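Local atomic coordinates of alcohol dehydrogenase (Escherichia coli, PDB entry 5VM2), a protein that is probably a zinc-containing, NAD(P)-dependent oxidoreductase of the alcohol dehydrogenase family whose substrate is unknown, and is linked to membrane biogenesis. Residues S4-I7 with T13-I16; A177-L182 with K312-H317; E203-M208 with D337-V342. All coordinates share one frame; numbering follows the deposited sequence.

Contact 1: residues S4-I7 with T13-I16; sequences SKAI and TMKI
Met14 folds its thioether back over the neighbouring strand, its SD and CE both 3.8 Å from Ile7 O and its CE 4.0 Å from Ala6 CB. The two strands, 3-10 and 13-19, form a beta hairpin near the N-terminus, in which segments 4-7 and 13-16 run almost exactly antiparallel; Ala6 is also hydrogen-bonded to Leu125 through its backbone. Bends at chi2 and chi3 of Met14 turn the methyl along the hairpin toward Ala6. Ala6 and Ile16 are a non-hydrogen-bonded pair, and their side chains share the sheet face on which CB of Ala6 looks to CG1 of Ile16. The other branch of Ile16, CG2, stands anti to the backbone N and touches Ser4, lying 3.4 Å from its OG; that hydroxyl is hydrogen-bonded to Tyr321, which also packs on Ile16. Ile7 and Lys15 form the hydrogen-bonded pair, with side chains on the opposite face. There the Lys15 ammonium reaches Gln9, while Lys5 forms a salt bridge with Glu60 of a more distant part of the chain. Contacts from CA hydrogens to carbonyl oxygens fill in between the N-H to O=C hydrogen bonds, Ile16 CA to Lys5 O being one. The hydrogen bond from Lys15 N to Ile7 O measures 3.1 Å, with 154° at the hydrogen. Its partner, from Ile7 N to Lys15 O, is shorter and straighter, 2.8 Å and 173°.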
ATOM      1  N   SER A   4      -1.210 -23.186  -9.301  1.00 58.48           N
ATOM      2  CA  SER A   4      -0.525 -22.491 -10.379  1.00 56.40           C
ATOM      3  C   SER A   4      -0.075 -21.137  -9.852  1.00 51.85           C
ATOM      4  O   SER A   4      -0.541 -20.672  -8.809  1.00 49.50           O
ATOM      5  CB  SER A   4      -1.419 -22.326 -11.615  1.00 57.48           C
ATOM      6  OG  SER A   4      -2.371 -21.291 -11.428  1.00 56.40           O
ATOM      7  N   LYS A   5       0.860 -20.516 -10.567  1.00 52.08           N
ATOM      8  CA  LYS A   5       1.309 -19.174 -10.227  1.00 50.35           C
ATOM      9  C   LYS A   5       1.477 -18.362 -11.498  1.00 49.18           C
ATOM     10  O   LYS A   5       1.824 -18.897 -12.555  1.00 52.60           O
ATOM     11  CB  LYS A   5       2.645 -19.156  -9.461  1.00 53.64           C
ATOM     12  CG  LYS A   5       2.924 -20.346  -8.574  1.00 57.88           C
ATOM     13  CD  LYS A   5       4.371 -20.342  -8.074  1.00 60.45           C
ATOM     14  CE  LYS A   5       5.359 -20.728  -9.166  1.00 63.88           C
ATOM     15  NZ  LYS A   5       6.739 -20.949  -8.637  1.00 65.54           N
ATOM     16  N   ALA A   6       1.239 -17.060 -11.380  1.00 45.90           N
ATOM     17  CA  ALA A   6       1.559 -16.109 -12.435  1.00 46.78           C
ATOM     18  C   ALA A   6       3.001 -15.653 -12.255  1.00 46.96           C
ATOM     19  O   ALA A   6       3.371 -15.148 -11.189  1.00 45.55           O
ATOM     20  CB  ALA A   6       0.605 -14.917 -12.405  1.00 45.59           C
ATOM     21  N   ILE A   7       3.810 -15.826 -13.295  1.00 49.22           N
ATOM     22  CA  ILE A   7       5.241 -15.565 -13.237  1.00 49.91           C
ATOM     23  C   ILE A   7       5.583 -14.478 -14.244  1.00 49.33           C
ATOM     24  O   ILE A   7       5.007 -14.429 -15.337  1.00 49.62           O
ATOM     25  CB  ILE A   7       6.052 -16.853 -13.512  1.00 56.65           C
ATOM     26  CG1 ILE A   7       6.163 -17.695 -12.245  1.00 58.34           C
ATOM     27  CG2 ILE A   7       7.433 -16.548 -14.063  1.00 60.96           C
ATOM     28  CD1 ILE A   7       4.842 -18.004 -11.634  1.00 58.00           C
ATOM     29  N   THR A  13       6.017  -9.475 -19.643  1.00 60.28           N
ATOM     30  CA  THR A  13       5.376 -10.707 -20.098  1.00 61.01           C
ATOM     31  C   THR A  13       5.104 -11.627 -18.913  1.00 61.37           C
ATOM     32  O   THR A  13       6.036 -12.191 -18.332  1.00 64.30           O
ATOM     33  CB  THR A  13       6.246 -11.412 -21.137  1.00 63.82           C
ATOM     34  OG1 THR A  13       6.521 -10.509 -22.215  1.00 64.61           O
ATOM     35  CG2 THR A  13       5.538 -12.648 -21.677  1.00 65.36           C
ATOM     36  N   MET A  14       3.828 -11.782 -18.572  1.00 58.98           N
ATOM     37  CA  MET A  14       3.351 -12.727 -17.573  1.00 57.19           C
ATOM     38  C   MET A  14       2.813 -13.979 -18.252  1.00 60.81           C
ATOM     39  O   MET A  14       2.250 -13.913 -19.350  1.00 62.75           O
ATOM     40  CB  MET A  14       2.231 -12.113 -16.730  1.00 53.57           C
ATOM     41  CG  MET A  14       2.546 -10.753 -16.141  1.00 51.70           C
ATOM     42  SD  MET A  14       3.752 -10.876 -14.812  1.00 49.99           S
ATOM     43  CE  MET A  14       2.847 -11.868 -13.628  1.00 47.84           C
ATOM     44  N   LYS A  15       2.991 -15.126 -17.592  1.00 60.33           N
ATOM     45  CA  LYS A  15       2.129 -16.273 -17.858  1.00 60.67           C
ATOM     46  C   LYS A  15       1.950 -17.086 -16.586  1.00 57.22           C
ATOM     47  O   LYS A  15       2.663 -16.910 -15.595  1.00 55.10           O
ATOM     48  CB  LYS A  15       2.644 -17.182 -18.985  1.00 64.14           C
ATOM     49  CG  LYS A  15       3.324 -16.450 -20.111  1.00 65.16           C
ATOM     50  CD  LYS A  15       2.905 -17.005 -21.445  1.00 66.56           C
ATOM     51  CE  LYS A  15       3.780 -16.462 -22.558  1.00 69.16           C
ATOM     52  NZ  LYS A  15       5.036 -17.246 -22.650  1.00 71.01           N
ATOM     53  N   ILE A  16       0.997 -18.009 -16.660  1.00 56.88           N
ATOM     54  CA  ILE A  16       0.592 -18.850 -15.543  1.00 55.19           C
ATOM     55  C   ILE A  16       1.144 -20.247 -15.794  1.00 57.52           C
ATOM     56  O   ILE A  16       0.810 -20.885 -16.801  1.00 59.10           O
ATOM     57  CB  ILE A  16      -0.937 -18.872 -15.386  1.00 55.52           C
ATOM     58  CG1 ILE A  16      -1.466 -17.450 -15.172  1.00 52.88           C
ATOM     59  CG2 ILE A  16      -1.356 -19.802 -14.255  1.00 55.49           C
ATOM     60  CD1 ILE A  16      -2.971 -17.348 -15.207  1.00 52.82           C
TER

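Contact 2: residues A177-L182 with K312-H317; sequences AGCIGL and KSMVTH
Met314 carries this contact, pushing its terminal methyl against the first turn of helix 179-190 between Cys179 and Leu182. The chain leaves CA with CG beside the backbone N and stays extended through chi2, then bends at chi3 (53°), which sets CE against the helix. CE lies 3.7 Å from Leu182 CB and 3.8 Å from the backbone Cys179 O; Cys179 SG is a looser neighbour at 4.2 Å. Leu182 and Met314 run past each other in opposite directions, and CD1 of the leucine also comes within 4.2 Å of the same CE. Gly178 is the N-cap of this helix, and with Gly176 and Gly181 it matches the GxGxxG turn of a Rossmann fold, consistent with a dinucleotide-binding domain. Met183 and Gln186, further along the helix, and Leu212 extend the packing round Met314, while Met208 and Ala209 of helix 203-211 cover Leu182. Beyond Met314 the chain enters strand 315-320. No hydrogen bond crosses between the two segments; the contact rests on van der Waals packing of one methyl, chiefly against Leu182 and the Cys179 carbonyl, and is not directional.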
ATOM      1  N   ALA A 177      -3.493  11.959  -5.160  1.00 30.92           N
ATOM      2  CA  ALA A 177      -4.775  11.319  -4.900  1.00 31.09           C
ATOM      3  C   ALA A 177      -4.873   9.983  -5.628  1.00 33.07           C
ATOM      4  O   ALA A 177      -5.967   9.552  -6.010  1.00 32.72           O
ATOM      5  CB  ALA A 177      -5.931  12.240  -5.285  1.00 30.90           C
ATOM      6  N   GLY A 178      -3.733   9.336  -5.852  1.00 31.82           N
ATOM      7  CA  GLY A 178      -3.721   7.940  -6.224  1.00 31.75           C
ATOM      8  C   GLY A 178      -4.079   7.085  -5.019  1.00 30.68           C
ATOM      9  O   GLY A 178      -4.502   7.572  -3.970  1.00 28.17           O
ATOM     10  N   CYS A 179      -3.882   5.774  -5.178  1.00 30.16           N
ATOM     11  CA  CYS A 179      -4.289   4.831  -4.138  1.00 31.26           C
ATOM     12  C   CYS A 179      -3.727   5.217  -2.771  1.00 29.73           C
ATOM     13  O   CYS A 179      -4.477   5.372  -1.801  1.00 29.67           O
ATOM     14  CB  CYS A 179      -3.856   3.413  -4.510  1.00 32.26           C
ATOM     15  SG  CYS A 179      -4.226   2.210  -3.209  1.00 34.62           S
ATOM     16  N   ILE A 180      -2.412   5.415  -2.683  1.00 29.81           N
ATOM     17  CA  ILE A 180      -1.795   5.682  -1.388  1.00 31.35           C
ATOM     18  C   ILE A 180      -2.212   7.044  -0.838  1.00 27.83           C
ATOM     19  O   ILE A 180      -2.355   7.211   0.381  1.00 26.31           O
ATOM     20  CB  ILE A 180      -0.265   5.559  -1.496  1.00 34.03           C
ATOM     21  CG1 ILE A 180       0.114   4.176  -2.033  1.00 34.87           C
ATOM     22  CG2 ILE A 180       0.365   5.786  -0.145  1.00 32.68           C
ATOM     23  CD1 ILE A 180      -0.344   3.031  -1.143  1.00 34.29           C
ATOM     24  N   GLY A 181      -2.423   8.033  -1.710  1.00 25.39           N
ATOM     25  CA  GLY A 181      -2.896   9.326  -1.239  1.00 24.39           C
ATOM     26  C   GLY A 181      -4.305   9.261  -0.677  1.00 25.90           C
ATOM     27  O   GLY A 181      -4.622   9.927   0.314  1.00 27.32           O
ATOM     28  N   LEU A 182      -5.167   8.456  -1.299  1.00 26.35           N
ATOM     29  CA  LEU A 182      -6.525   8.283  -0.798  1.00 23.06           C
ATOM     30  C   LEU A 182      -6.536   7.475   0.492  1.00 23.74           C
ATOM     31  O   LEU A 182      -7.326   7.764   1.402  1.00 24.86           O
ATOM     32  CB  LEU A 182      -7.387   7.621  -1.874  1.00 24.62           C
ATOM     33  CG  LEU A 182      -7.513   8.483  -3.132  1.00 26.36           C
ATOM     34  CD1 LEU A 182      -8.268   7.751  -4.224  1.00 31.21           C
ATOM     35  CD2 LEU A 182      -8.189   9.804  -2.794  1.00 28.73           C
ATOM     36  N   LYS A 312     -13.692  -0.349  -0.460  1.00 36.46           N
ATOM     37  CA  LYS A 312     -14.442  -0.962  -1.550  1.00 40.18           C
ATOM     38  C   LYS A 312     -14.717   0.042  -2.662  1.00 39.84           C
ATOM     39  O   LYS A 312     -14.633  -0.298  -3.848  1.00 40.90           O
ATOM     40  CB  LYS A 312     -15.751  -1.544  -1.015  1.00 45.67           C
ATOM     41  CG  LYS A 312     -16.748  -1.957  -2.085  1.00 52.26           C
ATOM     42  CD  LYS A 312     -17.953  -2.657  -1.472  1.00 57.25           C
ATOM     43  CE  LYS A 312     -17.525  -3.802  -0.563  1.00 59.99           C
ATOM     44  NZ  LYS A 312     -16.705  -4.815  -1.287  1.00 61.60           N
ATOM     45  N   SER A 313     -15.039   1.285  -2.297  1.00 36.13           N
ATOM     46  CA  SER A 313     -15.315   2.310  -3.294  1.00 37.32           C
ATOM     47  C   SER A 313     -14.093   2.660  -4.130  1.00 36.60           C
ATOM     48  O   SER A 313     -14.238   3.297  -5.178  1.00 37.59           O
ATOM     49  CB  SER A 313     -15.847   3.573  -2.615  1.00 39.86           C
ATOM     50  OG  SER A 313     -17.143   3.364  -2.081  1.00 41.69           O
ATOM     51  N   MET A 314     -12.892   2.274  -3.701  1.00 35.76           N
ATOM     52  CA  MET A 314     -11.705   2.636  -4.461  1.00 35.12           C
ATOM     53  C   MET A 314     -11.442   1.689  -5.624  1.00 37.23           C
ATOM     54  O   MET A 314     -10.773   2.085  -6.586  1.00 38.83           O
ATOM     55  CB  MET A 314     -10.493   2.691  -3.530  1.00 35.18           C
ATOM     56  CG  MET A 314     -10.685   3.675  -2.387  1.00 35.45           C
ATOM     57  SD  MET A 314      -9.291   3.725  -1.251  1.00 35.26           S
ATOM     58  CE  MET A 314      -7.945   4.004  -2.408  1.00 34.83           C
ATOM     59  N   VAL A 315     -11.980   0.472  -5.577  1.00 36.85           N
ATOM     60  CA  VAL A 315     -11.734  -0.516  -6.625  1.00 39.64           C
ATOM     61  C   VAL A 315     -12.459  -0.071  -7.890  1.00 44.51           C
ATOM     62  O   VAL A 315     -13.691  -0.048  -7.941  1.00 46.28           O
ATOM     63  CB  VAL A 315     -12.179  -1.917  -6.196  1.00 38.60           C
ATOM     64  CG1 VAL A 315     -11.897  -2.922  -7.303  1.00 38.39           C
ATOM     65  CG2 VAL A 315     -11.460  -2.321  -4.926  1.00 37.31           C
ATOM     66  N   THR A 316     -11.690   0.276  -8.921  1.00 46.30           N
ATOM     67  CA  THR A 316     -12.260   0.690 -10.194  1.00 48.41           C
ATOM     68  C   THR A 316     -12.215  -0.401 -11.255  1.00 48.48           C
ATOM     69  O   THR A 316     -12.928  -0.296 -12.259  1.00 47.30           O
ATOM     70  CB  THR A 316     -11.529   1.934 -10.713  1.00 50.74           C
ATOM     71  OG1 THR A 316     -10.117   1.694 -10.710  1.00 49.21           O
ATOM     72  CG2 THR A 316     -11.827   3.132  -9.819  1.00 50.44           C
ATOM     73  N   HIS A 317     -11.408  -1.443 -11.058  1.00 49.50           N
ATOM     74  CA  HIS A 317     -11.267  -2.508 -12.044  1.00 52.90           C
ATOM     75  C   HIS A 317     -10.984  -3.825 -11.336  1.00 48.32           C
ATOM     76  O   HIS A 317     -10.138  -3.882 -10.440  1.00 45.03           O
ATOM     77  CB  HIS A 317     -10.140  -2.201 -13.038  1.00 59.31           C
ATOM     78  CG  HIS A 317     -10.333  -0.932 -13.804  1.00 65.04           C
ATOM     79  ND1 HIS A 317      -9.917   0.293 -13.330  1.00 65.20           N
ATOM     80  CD2 HIS A 317     -10.896  -0.697 -15.013  1.00 68.62           C
ATOM     81  CE1 HIS A 317     -10.218   1.229 -14.213  1.00 67.28           C
ATOM     82  NE2 HIS A 317     -10.811   0.655 -15.243  1.00 69.60           N
TER

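Contact 3: residues E203-M208 with D337-V342; sequences EKRLAM and DIIKGV
Ile338 meets Arg205 through its backbone: the carbonyl oxygen lies 3.9 Å from Arg205 NH2, too long for a hydrogen bond, and stands oblique to the guanidinium. Its side chain turns the other way, onto Thr316, His317 and Tyr319 of strand 315-320. Ile339, next in the chain, supplies the main packing. Its CG1 branch is anti to the carbonyl carbon (chi1 -56°) and carries CD1 back to helix 203-211, where it sits 3.7 Å from Arg205 CG and 4.1 Å from Arg205 CA. The two side chains run antiparallel alongside each other, and CD1 rests on the first carbons of the arginine, whose chain is extended from CG to NE. Helix 203-211 follows strand 195-200 of the six-stranded parallel, Rossmann-type sheet, whereas 337-342 runs into strand 340-344 of the mixed sheet, beside strand 315-320; the contact joins a helix of the Rossmann-type domain to the loop that leads into the mixed sheet. Ile339 also touches Leu182, and its backbone N is hydrogen-bonded to Thr316 OG1. Arg205 NE is buried by the contact and has no polar partner in the model, while NH1 makes a long, weak ion pair with Asp200. From Lys340 on the chain runs away from helix 203-211; Lys340 NZ forms a salt bridge with Glu66, a ligand of the bound magnesium ion.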
ATOM      1  N   GLU A 203      -8.894  14.840 -12.703  1.00 47.71           N
ATOM      2  CA  GLU A 203     -10.168  15.202 -12.088  0.54 48.23           C
ATOM      3  C   GLU A 203     -10.873  13.991 -11.492  1.00 47.12           C
ATOM      4  O   GLU A 203     -11.606  14.126 -10.505  1.00 45.66           O
ATOM      5  CB  GLU A 203     -11.072  15.895 -13.110  0.54 52.55           C
ATOM      6  CG  GLU A 203     -10.761  17.376 -13.317  0.54 53.18           C
ATOM      7  CD  GLU A 203     -10.948  18.208 -12.057  0.54 51.52           C
ATOM      8  OE1 GLU A 203     -11.785  17.830 -11.211  0.54 51.45           O
ATOM      9  OE2 GLU A 203     -10.259  19.240 -11.915  0.54 50.31           O
ATOM     10  N   LYS A 204     -10.659  12.801 -12.059  1.00 47.27           N
ATOM     11  CA  LYS A 204     -11.299  11.606 -11.513  1.00 48.15           C
ATOM     12  C   LYS A 204     -10.746  11.262 -10.134  1.00 44.65           C
ATOM     13  O   LYS A 204     -11.488  10.798  -9.259  1.00 42.08           O
ATOM     14  CB  LYS A 204     -11.124  10.423 -12.464  1.00 52.71           C
ATOM     15  CG  LYS A 204     -11.752  10.611 -13.842  1.00 61.73           C
ATOM     16  CD  LYS A 204     -13.013  11.463 -13.790  1.00 65.17           C
ATOM     17  CE  LYS A 204     -13.299  12.089 -15.145  1.00 69.35           C
ATOM     18  NZ  LYS A 204     -14.380  13.110 -15.072  1.00 69.63           N
ATOM     19  N   ARG A 205      -9.447  11.480  -9.918  1.00 42.90           N
ATOM     20  CA  ARG A 205      -8.872  11.226  -8.602  1.00 40.20           C
ATOM     21  C   ARG A 205      -9.332  12.270  -7.594  1.00 38.07           C
ATOM     22  O   ARG A 205      -9.574  11.950  -6.422  1.00 35.91           O
ATOM     23  CB  ARG A 205      -7.345  11.196  -8.689  1.00 40.81           C
ATOM     24  CG  ARG A 205      -6.793  10.074  -9.560  1.00 45.12           C
ATOM     25  CD  ARG A 205      -5.285   9.916  -9.390  1.00 48.04           C
ATOM     26  NE  ARG A 205      -4.793   8.708 -10.048  1.00 55.80           N
ATOM     27  CZ  ARG A 205      -3.526   8.304 -10.021  1.00 60.62           C
ATOM     28  NH1 ARG A 205      -2.615   9.014  -9.368  1.00 60.28           N
ATOM     29  NH2 ARG A 205      -3.169   7.192 -10.650  1.00 64.92           N
ATOM     30  N   LEU A 206      -9.450  13.526  -8.026  1.00 36.81           N
ATOM     31  CA  LEU A 206      -9.932  14.563  -7.120  1.00 37.21           C
ATOM     32  C   LEU A 206     -11.406  14.375  -6.793  1.00 35.40           C
ATOM     33  O   LEU A 206     -11.836  14.692  -5.677  1.00 36.84           O
ATOM     34  CB  LEU A 206      -9.690  15.946  -7.718  1.00 38.88           C
ATOM     35  CG  LEU A 206      -8.211  16.325  -7.829  1.00 37.65           C
ATOM     36  CD1 LEU A 206      -8.059  17.729  -8.396  1.00 38.15           C
ATOM     37  CD2 LEU A 206      -7.524  16.204  -6.477  1.00 34.59           C
ATOM     38  N   ALA A 207     -12.190  13.868  -7.745  1.00 35.03           N
ATOM     39  CA  ALA A 207     -13.564  13.501  -7.432  1.00 37.74           C
ATOM     40  C   ALA A 207     -13.601  12.436  -6.346  1.00 37.73           C
ATOM     41  O   ALA A 207     -14.439  12.490  -5.437  1.00 37.03           O
ATOM     42  CB  ALA A 207     -14.281  13.013  -8.692  1.00 41.29           C
ATOM     43  N   MET A 208     -12.688  11.464  -6.415  1.00 34.75           N
ATOM     44  CA  MET A 208     -12.659  10.416  -5.405  1.00 35.21           C
ATOM     45  C   MET A 208     -12.147  10.949  -4.072  1.00 32.38           C
ATOM     46  O   MET A 208     -12.616  10.527  -3.009  1.00 30.47           O
ATOM     47  CB  MET A 208     -11.806   9.249  -5.890  1.00 38.24           C
ATOM     48  CG  MET A 208     -11.744   8.099  -4.916  1.00 42.33           C
ATOM     49  SD  MET A 208     -12.952   6.827  -5.283  1.00 54.07           S
ATOM     50  CE  MET A 208     -14.023   6.995  -3.882  1.00 51.60           C
ATOM     51  N   ASP A 337      -7.013   6.082 -15.583  1.00 83.36           N
ATOM     52  CA  ASP A 337      -8.391   5.805 -15.196  1.00 80.15           C
ATOM     53  C   ASP A 337      -8.507   4.791 -14.064  1.00 71.77           C
ATOM     54  O   ASP A 337      -9.625   4.412 -13.704  1.00 70.21           O
ATOM     55  CB  ASP A 337      -9.188   5.326 -16.410  1.00 84.56           C
ATOM     56  CG  ASP A 337      -9.614   6.466 -17.314  1.00 93.11           C
ATOM     57  OD1 ASP A 337     -10.356   7.354 -16.844  1.00 95.16           O
ATOM     58  OD2 ASP A 337      -9.205   6.476 -18.495  1.00 98.51           O
ATOM     59  N   ILE A 338      -7.394   4.350 -13.489  1.00 67.27           N
ATOM     60  CA  ILE A 338      -7.406   3.325 -12.452  1.00 61.45           C
ATOM     61  C   ILE A 338      -7.078   3.975 -11.115  1.00 57.59           C
ATOM     62  O   ILE A 338      -6.000   4.559 -10.945  1.00 58.19           O
ATOM     63  CB  ILE A 338      -6.421   2.188 -12.761  1.00 61.18           C
ATOM     64  CG1 ILE A 338      -6.774   1.524 -14.093  1.00 63.34           C
ATOM     65  CG2 ILE A 338      -6.432   1.166 -11.635  1.00 57.70           C
ATOM     66  CD1 ILE A 338      -5.817   0.424 -14.501  1.00 62.16           C
ATOM     67  N   ILE A 339      -8.012   3.881 -10.172  1.00 53.91           N
ATOM     68  CA  ILE A 339      -7.700   4.193  -8.784  1.00 50.23           C
ATOM     69  C   ILE A 339      -7.065   2.987  -8.108  1.00 46.32           C
ATOM     70  O   ILE A 339      -5.961   3.071  -7.554  1.00 45.40           O
ATOM     71  CB  ILE A 339      -8.967   4.657  -8.045  1.00 48.01           C
ATOM     72  CG1 ILE A 339      -9.594   5.852  -8.759  1.00 51.99           C
ATOM     73  CG2 ILE A 339      -8.645   5.002  -6.601  1.00 44.92           C
ATOM     74  CD1 ILE A 339      -8.742   7.094  -8.716  1.00 55.04           C
ATOM     75  N   LYS A 340      -7.738   1.842  -8.170  1.00 43.98           N
ATOM     76  CA  LYS A 340      -7.195   0.597  -7.642  1.00 42.24           C
ATOM     77  C   LYS A 340      -7.753  -0.559  -8.456  1.00 42.92           C
ATOM     78  O   LYS A 340      -8.973  -0.706  -8.575  1.00 44.76           O
ATOM     79  CB  LYS A 340      -7.540   0.421  -6.161  1.00 41.05           C
ATOM     80  CG  LYS A 340      -6.847  -0.767  -5.504  1.00 39.35           C
ATOM     81  CD  LYS A 340      -5.335  -0.647  -5.590  1.00 40.31           C
ATOM     82  CE  LYS A 340      -4.657  -1.518  -4.548  1.00 39.81           C
ATOM     83  NZ  LYS A 340      -3.196  -1.658  -4.803  1.00 43.58           N
ATOM     84  N   GLY A 341      -6.865  -1.365  -9.019  1.00 42.60           N
ATOM     85  CA  GLY A 341      -7.250  -2.593  -9.680  1.00 42.59           C
ATOM     86  C   GLY A 341      -6.923  -3.782  -8.797  1.00 40.59           C
ATOM     87  O   GLY A 341      -5.964  -3.756  -8.029  1.00 36.42           O
ATOM     88  N   VAL A 342      -7.750  -4.822  -8.897  1.00 42.07           N
ATOM     89  CA  VAL A 342      -7.508  -6.074  -8.195  1.00 41.32           C
ATOM     90  C   VAL A 342      -7.687  -7.217  -9.181  1.00 40.67           C
ATOM     91  O   VAL A 342      -8.318  -7.073 -10.231  1.00 39.63           O
ATOM     92  CB  VAL A 342      -8.434  -6.271  -6.973  1.00 43.26           C
ATOM     93  CG1 VAL A 342      -8.350  -5.073  -6.031  1.00 42.02           C
ATOM     94  CG2 VAL A 342      -9.864  -6.509  -7.417  1.00 45.34           C
TER

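Overall arrangement
Contacts 2 and 3 are near neighbours, with centres about 6 Å apart, whereas contact 1 lies at least 25 Å, centre to centre, from either. The former pair both tie a Rossmann helix to the part of the mixed sheet formed by the adjacent parallel strands 315-320 and 340-344, into which their second segments lead and which are joined by the backbone hydrogen bond of Thr316 N to Lys340 O. Contact 2 is buried and without hydrogen bonds, the methyl of a methionine packing on the helix; contact 3 sits at the surface, where an arginine's aliphatic part does the packing. Contact 1, a partly buried local hairpin, differs from both in relying on backbone hydrogen bonds, with side-chain packing on the face of Ala6 and Ile16.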